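Local coordinates for uncharacterized protein (Corynebacterium glutamicum, PDB 2NSF) that catalyses, as a zinc-binding and mycothiol-dependent maleylpyruvate isomerase, the cis-trans isomerization of maleylpyruvate, at residues E30-L35 with P153-L158; I78-L83 with L158-R163; L83-W86 with E92-M95; A191-K196 with Y238-G243; S214-A219 with E225-G230. One frame throughout, in Å; residues are numbered along the deposited sequence.

How the contacts relate
The first helix, 29-49, is tied by contact 1 to the start of helix 156-171 across 117 intervening residues. Contact 2 opens on helix 66-89, inside that loop, and ends further along helix 156-171. The two contacts therefore cross, and they share Leu-158. Contact 3 starts from the same helix 66-89, shares Leu-83 with contact 2, and closes a short loop nested inside contact 1. These three join helices and a loop of the helical N-terminal part. Contact 4 follows in series and joins helix 183-199 to the end of helix 232-239. Contact 5 nests inside it, on the sheet of the C-terminal domain. Glu-192 links contact 4 to Trp-159 and Arg-163 of contact 2.

Contact 1: residues E30-L35 with P153-L158; sequences EERLTL and PASETL
Helix 29-49 passes the start of helix 156-171 at Leu-33 and Leu-158, whose CA atoms are 6.1 Å apart, and a type I beta turn from Pro-153 to Glu-156 leads into the second helix. Leu-158 reaches across with both methyl groups. CD1 of Leu-158 lies 3.9 Å from CB of Arg-32. CD2 of Leu-158 lies 3.9 Å from CD1 of Leu-33, and the two leucine side chains meet at a slant. Leu-33 has CG anti to the backbone N (chi1 178°), which sets its branch beside Leu-158.

Arg-32 bends at chi3, and its guanidinium comes over toward Ser-155 without bonding to it directly. NH1 of Arg-32 is 3.9 Å from CB of Ser-155. Two waters make the polar link. One accepts from Arg-32 NH1 at 3.1 Å and donates to Ser-155 O at 2.6 Å. The other joins the same NH1 to Ser-155 OG. A charged group at the edge of a leucine contact is thus tied to the turn through water.

Trp-132 of helix 114-133 packs on both Leu-33 and Leu-158. On helix 66-89, Leu-80, Leu-83 and Met-84 touch Thr-157, so the start of helix 156-171 sits among three other helices.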
# COMPACT_ATOMS: atom_id res chain seq x y z
N GLU A 30 -15.47 -11.21 -1.51
CA GLU A 30 -16.34 -10.06 -1.73
C GLU A 30 -16.04 -8.89 -0.80
O GLU A 30 -16.09 -7.73 -1.22
CB GLU A 30 -17.81 -10.46 -1.58
CG GLU A 30 -18.33 -11.32 -2.72
CD GLU A 30 -17.99 -10.75 -4.09
OE1 GLU A 30 -18.25 -9.54 -4.32
OE2 GLU A 30 -17.47 -11.50 -4.94
N GLU A 31 -15.72 -9.19 0.45
CA GLU A 31 -15.41 -8.14 1.41
C GLU A 31 -14.06 -7.51 1.11
O GLU A 31 -13.85 -6.32 1.36
CB GLU A 31 -15.45 -8.69 2.84
CG GLU A 31 -16.88 -8.77 3.40
CD GLU A 31 -16.99 -9.61 4.65
OE1 GLU A 31 -16.26 -9.35 5.63
OE2 GLU A 31 -17.83 -10.54 4.65
N ARG A 32 -13.14 -8.30 0.56
CA ARG A 32 -11.83 -7.77 0.21
C ARG A 32 -11.96 -6.86 -1.00
O ARG A 32 -11.29 -5.83 -1.09
CB ARG A 32 -10.85 -8.91 -0.06
CG ARG A 32 -10.38 -9.60 1.22
CD ARG A 32 -9.43 -10.74 0.92
NE ARG A 32 -10.14 -11.99 0.65
CZ ARG A 32 -9.58 -13.06 0.09
NH1 ARG A 32 -8.30 -13.04 -0.25
NH2 ARG A 32 -10.30 -14.15 -0.10
N LEU A 33 -12.84 -7.23 -1.93
CA LEU A 33 -13.07 -6.41 -3.12
C LEU A 33 -13.71 -5.09 -2.70
O LEU A 33 -13.36 -4.03 -3.22
CB LEU A 33 -13.99 -7.15 -4.10
CG LEU A 33 -14.36 -6.38 -5.38
CD1 LEU A 33 -13.10 -5.99 -6.14
CD2 LEU A 33 -15.26 -7.24 -6.25
N THR A 34 -14.64 -5.15 -1.75
CA THR A 34 -15.30 -3.94 -1.27
C THR A 34 -14.28 -2.99 -0.64
O THR A 34 -14.32 -1.79 -0.87
CB THR A 34 -16.40 -4.29 -0.25
OG1 THR A 34 -17.42 -5.04 -0.91
CG2 THR A 34 -17.02 -3.01 0.33
N LEU A 35 -13.38 -3.54 0.16
CA LEU A 35 -12.36 -2.73 0.81
C LEU A 35 -11.44 -2.07 -0.21
O LEU A 35 -11.02 -0.93 -0.02
CB LEU A 35 -11.54 -3.57 1.80
CG LEU A 35 -12.19 -3.78 3.17
CD1 LEU A 35 -11.39 -4.80 3.96
CD2 LEU A 35 -12.26 -2.45 3.92
N PRO A 153 -1.46 -16.13 -4.29
CA PRO A 153 -2.61 -16.41 -5.15
C PRO A 153 -3.01 -15.07 -5.79
O PRO A 153 -2.73 -14.01 -5.23
CB PRO A 153 -3.66 -16.93 -4.17
CG PRO A 153 -3.32 -16.20 -2.90
CD PRO A 153 -1.81 -16.26 -2.87
N ALA A 154 -3.66 -15.12 -6.95
CA ALA A 154 -4.07 -13.90 -7.65
C ALA A 154 -4.91 -12.97 -6.77
O ALA A 154 -4.88 -11.75 -6.95
CB ALA A 154 -4.83 -14.26 -8.91
N SER A 155 -5.66 -13.56 -5.84
CA SER A 155 -6.50 -12.78 -4.94
C SER A 155 -5.69 -11.77 -4.14
O SER A 155 -6.24 -10.81 -3.61
CB SER A 155 -7.23 -13.72 -3.98
OG SER A 155 -6.32 -14.60 -3.35
N GLU A 156 -4.38 -12.00 -4.05
CA GLU A 156 -3.50 -11.10 -3.32
C GLU A 156 -3.56 -9.68 -3.89
O GLU A 156 -3.24 -8.71 -3.20
CB GLU A 156 -2.05 -11.61 -3.38
CG GLU A 156 -1.09 -10.96 -2.39
CD GLU A 156 -1.14 -11.61 -1.01
OE1 GLU A 156 -1.84 -12.63 -0.86
OE2 GLU A 156 -0.48 -11.10 -0.08
N THR A 157 -3.96 -9.55 -5.16
CA THR A 157 -4.03 -8.23 -5.78
C THR A 157 -5.04 -7.34 -5.08
O THR A 157 -4.93 -6.12 -5.12
CB THR A 157 -4.41 -8.31 -7.28
OG1 THR A 157 -5.71 -8.90 -7.42
CG2 THR A 157 -3.38 -9.14 -8.05
N LEU A 158 -6.04 -7.95 -4.45
CA LEU A 158 -7.04 -7.17 -3.73
C LEU A 158 -6.37 -6.50 -2.53
O LEU A 158 -6.63 -5.34 -2.22
CB LEU A 158 -8.18 -8.07 -3.26
CG LEU A 158 -9.00 -8.75 -4.37
CD1 LEU A 158 -9.91 -9.80 -3.75
CD2 LEU A 158 -9.80 -7.72 -5.15
O HOH W 1 -6.49 -10.65 -1.00
O HOH W 2 -5.63 -14.87 -0.86

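Contact 2: residues I78-L83 with L158-R163; sequences IALCNL and LWMRSR. With SO4 (sulfate ion), chain B.
The two segments are helical and run antiparallel, at 176° between their directions, with axes 10.7 Å apart. Leu-80 and Arg-161 have the nearest CA atoms. Leu-80 points its two methyl groups at helix 156-171. CD1 of Leu-80 presses on the aliphatic base of Arg-161, 3.5 Å from CB of Arg-161, and also lies near its CD. CD2 of Leu-80 is 4.0 Å from CE of Met-160. The thioether chain is bent at chi3, which swings CE back toward helix 66-89. Leu-83 adds a looser touch there, with its CD1 4.3 Å from CE of Met-160.

In Arg-161, a chi1 of -176° turns CG away from the backbone N, and the chain bends at chi2. Its far end leaves the apolar contact, and NH1 is hydrogen-bonded to Val-73 O and Asn-76 OD1. Arg-163 grips a sulfate at its guanidinium edge. NH1 of Arg-163 donates to sulfate O4 at 2.9 Å, and NH2 of Arg-163 donates to sulfate O2 at 3.1 Å. Glu-192 forms a salt bridge with the same NH1. The sulfate, probably from the crystallisation liquor, is also bound by Thr-146 and Arg-150.

No hydrogen bond joins the two segments, so their contact is apolar. Yet Arg-161 lies close to Glu-164, a zinc ligand. The sulfate pocket, lined by arginines and touched by Met-160 CE, could suit an anionic group, but its role here is not established.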
# COMPACT_ATOMS: atom_id res chain seq x y z
N ILE A 78 -2.35 -0.93 -13.38
CA ILE A 78 -2.03 -1.63 -14.62
C ILE A 78 -1.20 -2.89 -14.32
O ILE A 78 -1.44 -3.95 -14.91
CB ILE A 78 -1.24 -0.70 -15.57
CG1 ILE A 78 -2.18 0.39 -16.10
CG2 ILE A 78 -0.63 -1.51 -16.72
CD1 ILE A 78 -1.47 1.52 -16.85
N ALA A 79 -0.25 -2.78 -13.39
CA ALA A 79 0.59 -3.91 -13.03
C ALA A 79 -0.25 -5.04 -12.42
O ALA A 79 0.02 -6.22 -12.66
CB ALA A 79 1.68 -3.47 -12.06
N LEU A 80 -1.26 -4.68 -11.64
CA LEU A 80 -2.12 -5.67 -11.02
C LEU A 80 -3.02 -6.32 -12.07
O LEU A 80 -3.42 -7.48 -11.93
CB LEU A 80 -2.95 -5.04 -9.90
CG LEU A 80 -2.10 -4.57 -8.70
CD1 LEU A 80 -3.02 -3.98 -7.64
CD2 LEU A 80 -1.30 -5.74 -8.12
N CYS A 81 -3.34 -5.58 -13.12
CA CYS A 81 -4.15 -6.13 -14.20
C CYS A 81 -3.36 -7.26 -14.85
O CYS A 81 -3.93 -8.28 -15.22
CB CYS A 81 -4.45 -5.07 -15.26
SG CYS A 81 -5.80 -3.96 -14.84
N ASN A 82 -2.05 -7.07 -14.98
CA ASN A 82 -1.21 -8.09 -15.58
C ASN A 82 -1.30 -9.39 -14.80
O ASN A 82 -1.44 -10.47 -15.39
CB ASN A 82 0.25 -7.64 -15.65
CG ASN A 82 0.48 -6.56 -16.69
OD1 ASN A 82 -0.29 -6.44 -17.65
ND2 ASN A 82 1.53 -5.77 -16.51
N LEU A 83 -1.24 -9.30 -13.48
CA LEU A 83 -1.33 -10.49 -12.64
C LEU A 83 -2.68 -11.17 -12.80
O LEU A 83 -2.78 -12.39 -12.79
CB LEU A 83 -1.08 -10.14 -11.17
CG LEU A 83 0.31 -9.59 -10.82
CD1 LEU A 83 0.42 -9.43 -9.31
CD2 LEU A 83 1.39 -10.53 -11.33
N LEU A 158 -6.04 -7.95 -4.45
CA LEU A 158 -7.04 -7.17 -3.73
C LEU A 158 -6.37 -6.50 -2.53
O LEU A 158 -6.63 -5.34 -2.22
CB LEU A 158 -8.18 -8.07 -3.26
CG LEU A 158 -9.00 -8.75 -4.37
CD1 LEU A 158 -9.91 -9.80 -3.75
CD2 LEU A 158 -9.80 -7.72 -5.15
N TRP A 159 -5.48 -7.24 -1.87
CA TRP A 159 -4.75 -6.72 -0.72
C TRP A 159 -3.70 -5.72 -1.19
O TRP A 159 -3.54 -4.63 -0.63
CB TRP A 159 -4.07 -7.86 0.03
CG TRP A 159 -2.98 -7.41 0.99
CD1 TRP A 159 -1.66 -7.76 0.95
CD2 TRP A 159 -3.13 -6.52 2.10
NE1 TRP A 159 -0.98 -7.14 1.97
CE2 TRP A 159 -1.85 -6.38 2.69
CE3 TRP A 159 -4.21 -5.83 2.67
CZ2 TRP A 159 -1.63 -5.57 3.82
CZ3 TRP A 159 -3.99 -5.03 3.79
CH2 TRP A 159 -2.70 -4.91 4.35
N MET A 160 -2.96 -6.10 -2.23
CA MET A 160 -1.92 -5.23 -2.76
C MET A 160 -2.47 -3.88 -3.18
O MET A 160 -1.89 -2.84 -2.88
CB MET A 160 -1.23 -5.92 -3.94
CG MET A 160 -0.47 -7.17 -3.54
SD MET A 160 -0.10 -8.23 -4.95
CE MET A 160 1.31 -7.40 -5.62
N ARG A 161 -3.60 -3.88 -3.88
CA ARG A 161 -4.19 -2.62 -4.31
C ARG A 161 -4.67 -1.82 -3.09
O ARG A 161 -4.51 -0.60 -3.05
CB ARG A 161 -5.35 -2.86 -5.27
CG ARG A 161 -5.95 -1.57 -5.85
CD ARG A 161 -4.91 -0.76 -6.62
NE ARG A 161 -5.53 0.38 -7.31
CZ ARG A 161 -4.85 1.32 -7.95
NH1 ARG A 161 -3.52 1.29 -8.00
NH2 ARG A 161 -5.50 2.32 -8.54
N SER A 162 -5.25 -2.50 -2.11
CA SER A 162 -5.72 -1.83 -0.91
C SER A 162 -4.58 -1.08 -0.20
O SER A 162 -4.77 0.05 0.24
CB SER A 162 -6.37 -2.83 0.06
OG SER A 162 -7.58 -3.34 -0.47
N ARG A 163 -3.41 -1.71 -0.09
CA ARG A 163 -2.28 -1.05 0.55
C ARG A 163 -1.97 0.26 -0.17
O ARG A 163 -1.73 1.29 0.45
CB ARG A 163 -1.01 -1.91 0.50
CG ARG A 163 -1.05 -3.20 1.27
CD ARG A 163 0.33 -3.87 1.24
NE ARG A 163 0.86 -3.96 -0.12
CZ ARG A 163 1.67 -4.93 -0.53
NH1 ARG A 163 2.06 -5.88 0.32
NH2 ARG A 163 2.09 -4.96 -1.79
S SO4 B . 4.75 -7.53 -1.92
O1 SO4 B . 5.39 -8.78 -2.39
O2 SO4 B . 4.22 -6.78 -3.07
O3 SO4 B . 5.76 -6.72 -1.23
O4 SO4 B . 3.64 -7.86 -1.01

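Contact 3: residues L83-W86 with E92-M95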
# COMPACT_ATOMS: atom_id res chain seq x y z
N LEU A 83 -1.24 -9.30 -13.48
CA LEU A 83 -1.33 -10.49 -12.64
C LEU A 83 -2.68 -11.17 -12.80
O LEU A 83 -2.78 -12.39 -12.79
CB LEU A 83 -1.08 -10.14 -11.17
CG LEU A 83 0.31 -9.59 -10.82
CD1 LEU A 83 0.42 -9.43 -9.31
CD2 LEU A 83 1.39 -10.53 -11.33
N MET A 84 -3.74 -10.38 -12.94
CA MET A 84 -5.07 -10.96 -13.11
C MET A 84 -5.19 -11.64 -14.47
O MET A 84 -5.89 -12.64 -14.61
CB MET A 84 -6.16 -9.90 -12.94
CG MET A 84 -6.26 -9.32 -11.52
SD MET A 84 -6.12 -10.57 -10.21
CE MET A 84 -7.46 -11.68 -10.62
N HIS A 85 -4.51 -11.10 -15.48
CA HIS A 85 -4.54 -11.70 -16.81
C HIS A 85 -3.80 -13.02 -16.75
O HIS A 85 -4.23 -14.03 -17.32
CB HIS A 85 -3.89 -10.77 -17.84
CG HIS A 85 -3.82 -11.36 -19.22
ND1 HIS A 85 -2.72 -12.07 -19.66
CD2 HIS A 85 -4.71 -11.38 -20.23
CE1 HIS A 85 -2.95 -12.50 -20.89
NE2 HIS A 85 -4.15 -12.10 -21.26
N TRP A 86 -2.66 -13.01 -16.06
CA TRP A 86 -1.84 -14.20 -15.87
C TRP A 86 -2.71 -15.25 -15.19
O TRP A 86 -2.74 -16.42 -15.59
CB TRP A 86 -0.65 -13.82 -14.98
CG TRP A 86 0.29 -14.93 -14.57
CD1 TRP A 86 0.13 -16.28 -14.76
CD2 TRP A 86 1.53 -14.77 -13.86
NE1 TRP A 86 1.19 -16.96 -14.21
CE2 TRP A 86 2.06 -16.06 -13.65
CE3 TRP A 86 2.23 -13.65 -13.38
CZ2 TRP A 86 3.27 -16.26 -12.98
CZ3 TRP A 86 3.43 -13.86 -12.71
CH2 TRP A 86 3.94 -15.16 -12.52
N GLU A 92 1.99 -16.52 -17.91
CA GLU A 92 2.80 -15.61 -17.12
C GLU A 92 2.93 -14.21 -17.70
O GLU A 92 3.43 -14.02 -18.81
CB GLU A 92 4.19 -16.21 -16.90
CG GLU A 92 5.15 -15.29 -16.15
CD GLU A 92 6.39 -16.01 -15.67
OE1 GLU A 92 7.33 -15.33 -15.20
OE2 GLU A 92 6.43 -17.26 -15.76
N THR A 93 2.48 -13.24 -16.91
CA THR A 93 2.52 -11.83 -17.28
C THR A 93 2.90 -11.09 -16.00
O THR A 93 2.04 -10.77 -15.18
CB THR A 93 1.15 -11.34 -17.76
OG1 THR A 93 0.66 -12.22 -18.79
CG2 THR A 93 1.24 -9.93 -18.31
N PRO A 94 4.20 -10.81 -15.80
CA PRO A 94 4.70 -10.11 -14.61
C PRO A 94 4.11 -8.72 -14.39
O PRO A 94 3.61 -8.10 -15.33
CB PRO A 94 6.21 -10.08 -14.84
CG PRO A 94 6.32 -10.03 -16.33
CD PRO A 94 5.29 -11.05 -16.76
N MET A 95 4.17 -8.25 -13.15
CA MET A 95 3.65 -6.92 -12.83
C MET A 95 4.28 -5.86 -13.71
O MET A 95 3.57 -5.04 -14.30
CB MET A 95 3.89 -6.59 -11.36
CG MET A 95 2.85 -7.14 -10.42
SD MET A 95 3.19 -6.69 -8.71
CE MET A 95 2.61 -4.97 -8.68
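Leu-83 and Trp-86 of helix 66-89 pack against residues 92-95, an irregular loop before helix 99-109. The loop that follows helix 66-89 doubles back here on the last turns of the helix, within the helical N-terminal part.

Apolar contact comes first at Leu-83. CD1 of Leu-83 is 3.5 Å from CG of Met-95, and the two side chains cross. The side chain of Met-95 also touches Met-160 of helix 156-171. CD2 of Leu-83 faces the backbone, 3.9 Å from Thr-93 O.

The aromatic contact belongs to Trp-86. A chi1 of 176° swings the indole away from its own backbone N and out toward the loop. The CA of Glu-92 lies over one face, in a CH-pi contact. Thr-93 N sits over the same face. The side chain of Glu-92 runs extended beside the indole, pointing the same way, and its CG is 3.8 Å from CZ2 of Trp-86. The carboxylate and ring planes are only 6° apart. Val-144 and Leu-145 of strand 143-145 also touch the indole.

Polar contact is slight. ND1 of His-85 gives a weak bond to OG1 of Thr-93 at 3.5 Å, near the imidazole plane. That hydroxyl has a stronger partner in Glu-91 O. Over the indole, the CA of Glu-92 stands 3.4 Å from the centroid of the five-membered ring of Trp-86, 2° off its normal.

Contact 4: residues A191-K196 with Y238-G243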
# COMPACT_ATOMS: atom_id res chain seq x y z
N ALA A 191 1.17 -6.14 10.94
CA ALA A 191 1.73 -7.48 10.92
C ALA A 191 2.65 -7.67 9.72
O ALA A 191 3.77 -8.17 9.86
CB ALA A 191 0.61 -8.52 10.88
N GLU A 192 2.19 -7.28 8.54
CA GLU A 192 2.99 -7.46 7.34
C GLU A 192 4.32 -6.71 7.37
O GLU A 192 5.36 -7.26 7.03
CB GLU A 192 2.21 -7.03 6.10
CG GLU A 192 2.93 -7.39 4.81
CD GLU A 192 2.13 -7.02 3.58
OE1 GLU A 192 2.17 -5.84 3.18
OE2 GLU A 192 1.46 -7.91 3.02
N ILE A 193 4.27 -5.44 7.75
CA ILE A 193 5.49 -4.65 7.80
C ILE A 193 6.50 -5.25 8.77
O ILE A 193 7.69 -5.37 8.45
CB ILE A 193 5.20 -3.19 8.21
CG1 ILE A 193 4.34 -2.51 7.13
CG2 ILE A 193 6.51 -2.44 8.42
CD1 ILE A 193 3.90 -1.10 7.49
N THR A 194 6.04 -5.63 9.96
CA THR A 194 6.96 -6.20 10.94
C THR A 194 7.41 -7.60 10.53
O THR A 194 8.51 -8.02 10.87
CB THR A 194 6.35 -6.19 12.36
OG1 THR A 194 5.09 -6.85 12.37
CG2 THR A 194 6.17 -4.75 12.83
N GLN A 195 6.57 -8.31 9.78
CA GLN A 195 6.94 -9.64 9.30
C GLN A 195 8.04 -9.45 8.26
O GLN A 195 9.01 -10.21 8.22
CB GLN A 195 5.74 -10.34 8.67
CG GLN A 195 4.78 -10.95 9.68
CD GLN A 195 3.46 -11.34 9.05
OE1 GLN A 195 3.21 -11.05 7.88
NE2 GLN A 195 2.60 -11.99 9.83
N LYS A 196 7.88 -8.43 7.42
CA LYS A 196 8.89 -8.16 6.39
C LYS A 196 10.22 -7.83 7.07
O LYS A 196 11.25 -8.39 6.70
CB LYS A 196 8.45 -7.01 5.48
CG LYS A 196 9.36 -6.84 4.27
CD LYS A 196 8.82 -5.82 3.28
CE LYS A 196 9.66 -5.82 2.00
NZ LYS A 196 9.13 -4.88 0.97
N TYR A 238 3.88 5.17 11.66
CA TYR A 238 5.29 5.09 12.04
C TYR A 238 6.02 3.98 11.29
O TYR A 238 7.08 4.22 10.70
CB TYR A 238 5.40 4.83 13.56
CG TYR A 238 6.80 4.46 14.00
CD1 TYR A 238 7.82 5.40 14.06
CD2 TYR A 238 7.11 3.14 14.34
CE1 TYR A 238 9.12 5.05 14.44
CE2 TYR A 238 8.40 2.77 14.72
CZ TYR A 238 9.40 3.73 14.77
OH TYR A 238 10.68 3.38 15.14
N ALA A 239 5.47 2.77 11.31
CA ALA A 239 6.10 1.64 10.64
C ALA A 239 6.21 1.86 9.14
O ALA A 239 7.15 1.38 8.49
CB ALA A 239 5.31 0.36 10.92
N ALA A 240 5.25 2.59 8.58
CA ALA A 240 5.23 2.88 7.15
C ALA A 240 6.21 3.98 6.77
O ALA A 240 6.29 4.38 5.60
CB ALA A 240 3.82 3.25 6.71
N GLY A 241 6.97 4.48 7.75
CA GLY A 241 7.94 5.52 7.50
C GLY A 241 7.31 6.87 7.24
O GLY A 241 7.92 7.76 6.64
N ARG A 242 6.09 7.05 7.73
CA ARG A 242 5.42 8.31 7.50
C ARG A 242 5.29 9.24 8.70
O ARG A 242 4.50 10.17 8.68
CB ARG A 242 4.08 8.05 6.84
CG ARG A 242 4.25 7.92 5.34
CD ARG A 242 3.49 6.74 4.80
NE ARG A 242 3.49 6.68 3.33
CZ ARG A 242 4.04 5.69 2.64
NH1 ARG A 242 3.98 5.69 1.31
NH2 ARG A 242 4.67 4.70 3.26
N GLY A 243 6.08 9.00 9.74
CA GLY A 243 6.02 9.88 10.88
C GLY A 243 5.90 9.23 12.24
O GLY A 243 5.34 8.15 12.37
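Ile-193 meets Ala-239 and Ala-240 where helix 183-199 packs on the end of helix 232-239. That end is a Schellman motif. Gly-241 has positive phi and two bonds back into the last turn. Both helices belong to the C-terminal domain.

Along the first segment, Glu-192 faces helix 156-171, where Trp-159 donates a hydrogen bond to its carboxylate.

Ile-193 carries the contact. Its CG1 is anti to the carbonyl carbon (chi1 -65°), and its CG2 is on the far side from the backbone N. Both arms reach the partner helix. CG2 of Ile-193 lies 3.9 Å from CB of Ala-239 and equally close to the carbonyl O of that residue. CD1 of Ile-193 extends past the same methyl, 4.0 Å from CB of Ala-239, and lies more loosely, 4.4 Å from CB of Ala-240. It comes nearer to the backbone there, with CD1 of Ile-193 4.1 Å from N of Ala-240. The partners are small, and the CA atoms of Ile-193 and Ala-239 are 6.9 Å apart. Trp-260, close to the C terminus, also touches Ile-193. Thr-194 takes little part here and packs on Leu-208 of strand 206-210, which also touches Ala-239.

Beyond the alanines, Arg-242 folds back over the helix end. It pairs with Asp-171 and touches His-168, a zinc ligand, so this end borders helix 156-171. NH2 of Arg-242 donates to Ala-240 O at 2.9 Å, with a bent angle of 133° at the hydrogen.

Contact 5: residues S214-A219 with E225-G230; sequences STRYPA and EVVVSG
Arg-216 and Glu-225 reach each other through their torsions: Arg-216 starts with CG beside its backbone N (chi1 -78°) and bends at chi3, while Glu-225 is stretched out from the first torsion on (chi1 -178°). The two side chains come from opposite directions and meet over the mixed four-stranded sheet of the C-terminal domain. Strand 215-218 is at one edge of that sheet. Strand 206-210 lies between it and strand 226-230. Backbone bonds therefore do not join the two segments, and the nearest CA atoms, of Arg-216 and Val-227, are 8.9 Å apart.

The salt bridge spans the intervening strand. The side chain of Val-207 on that strand touches Arg-216. CG2 of Val-227 approaches the guanidinium obliquely, 4.4 Å from NH1 of Arg-216. The contact is at the surface, away from the zinc site, and joins an edge strand to the chain entering an inner strand.

Both terminal nitrogens of Arg-216 point end-on at a single oxygen. OE2 of Glu-225 lies in the guanidinium plane, and the carboxylate plane is turned 50° from it. NH2 of Arg-216 meets OE2 of Glu-225 at 3.1 Å, nearly in line with the CD-OE2 bond. NH1 of Arg-216 reaches OE2 of Glu-225 at 3.0 Å, from above the carboxylate plane.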
# COMPACT_ATOMS: atom_id res chain seq x y z
N SER A 214 -3.45 -3.88 23.32
CA SER A 214 -2.37 -4.66 23.90
C SER A 214 -1.84 -5.71 22.93
O SER A 214 -1.65 -6.87 23.29
CB SER A 214 -2.84 -5.36 25.19
OG SER A 214 -1.74 -5.94 25.87
N THR A 215 -1.61 -5.30 21.69
CA THR A 215 -1.09 -6.22 20.68
C THR A 215 0.31 -5.79 20.27
O THR A 215 0.52 -4.66 19.84
CB THR A 215 -2.00 -6.25 19.43
OG1 THR A 215 -3.32 -6.64 19.82
CG2 THR A 215 -1.46 -7.26 18.41
N ARG A 216 1.26 -6.70 20.42
CA ARG A 216 2.65 -6.43 20.06
C ARG A 216 2.95 -6.92 18.65
O ARG A 216 2.42 -7.95 18.21
CB ARG A 216 3.61 -7.10 21.06
CG ARG A 216 3.76 -6.36 22.39
CD ARG A 216 4.37 -7.25 23.49
NE ARG A 216 5.66 -7.82 23.12
CZ ARG A 216 6.84 -7.36 23.53
NH1 ARG A 216 6.92 -6.31 24.34
NH2 ARG A 216 7.96 -7.97 23.13
N TYR A 217 3.78 -6.17 17.94
CA TYR A 217 4.19 -6.50 16.58
C TYR A 217 5.71 -6.43 16.60
O TYR A 217 6.31 -5.40 16.29
CB TYR A 217 3.62 -5.47 15.60
CG TYR A 217 2.12 -5.52 15.47
CD1 TYR A 217 1.51 -6.42 14.60
CD2 TYR A 217 1.30 -4.69 16.24
CE1 TYR A 217 0.12 -6.49 14.49
CE2 TYR A 217 -0.09 -4.75 16.14
CZ TYR A 217 -0.67 -5.65 15.26
OH TYR A 217 -2.04 -5.72 15.15
N PRO A 218 6.37 -7.54 16.99
CA PRO A 218 7.83 -7.58 17.05
C PRO A 218 8.49 -7.73 15.70
O PRO A 218 7.88 -8.21 14.74
CB PRO A 218 8.09 -8.78 17.95
CG PRO A 218 6.99 -9.72 17.55
CD PRO A 218 5.78 -8.80 17.47
N ALA A 219 9.75 -7.32 15.63
CA ALA A 219 10.54 -7.43 14.41
C ALA A 219 11.60 -8.50 14.69
O ALA A 219 11.32 -9.51 15.32
CB ALA A 219 11.19 -6.10 14.08
N GLU A 225 15.43 -4.27 24.01
CA GLU A 225 14.07 -4.03 23.55
C GLU A 225 13.71 -2.56 23.59
O GLU A 225 14.00 -1.85 24.56
CB GLU A 225 13.08 -4.81 24.41
CG GLU A 225 11.64 -4.64 23.96
CD GLU A 225 10.64 -5.15 24.97
OE1 GLU A 225 10.56 -4.59 26.09
OE2 GLU A 225 9.93 -6.12 24.65
N VAL A 226 13.09 -2.10 22.51
CA VAL A 226 12.63 -0.72 22.41
C VAL A 226 11.18 -0.85 21.94
O VAL A 226 10.92 -1.35 20.85
CB VAL A 226 13.43 0.09 21.38
CG1 VAL A 226 12.85 1.50 21.26
CG2 VAL A 226 14.89 0.16 21.81
N VAL A 227 10.25 -0.42 22.79
CA VAL A 227 8.84 -0.50 22.46
C VAL A 227 8.30 0.84 22.00
O VAL A 227 8.35 1.83 22.74
CB VAL A 227 8.01 -0.97 23.68
CG1 VAL A 227 6.55 -1.15 23.29
CG2 VAL A 227 8.58 -2.27 24.22
N VAL A 228 7.80 0.88 20.77
CA VAL A 228 7.22 2.09 20.21
C VAL A 228 5.72 1.84 20.25
O VAL A 228 5.22 0.94 19.57
CB VAL A 228 7.67 2.31 18.75
CG1 VAL A 228 6.92 3.48 18.13
CG2 VAL A 228 9.17 2.58 18.72
N SER A 229 5.01 2.62 21.05
CA SER A 229 3.57 2.41 21.21
C SER A 229 2.67 3.59 20.87
O SER A 229 3.10 4.74 20.84
CB SER A 229 3.29 1.96 22.64
OG SER A 229 3.70 2.96 23.55
N GLY A 230 1.41 3.26 20.62
CA GLY A 230 0.41 4.26 20.29
C GLY A 230 -0.84 3.54 19.83
O GLY A 230 -0.99 2.35 20.09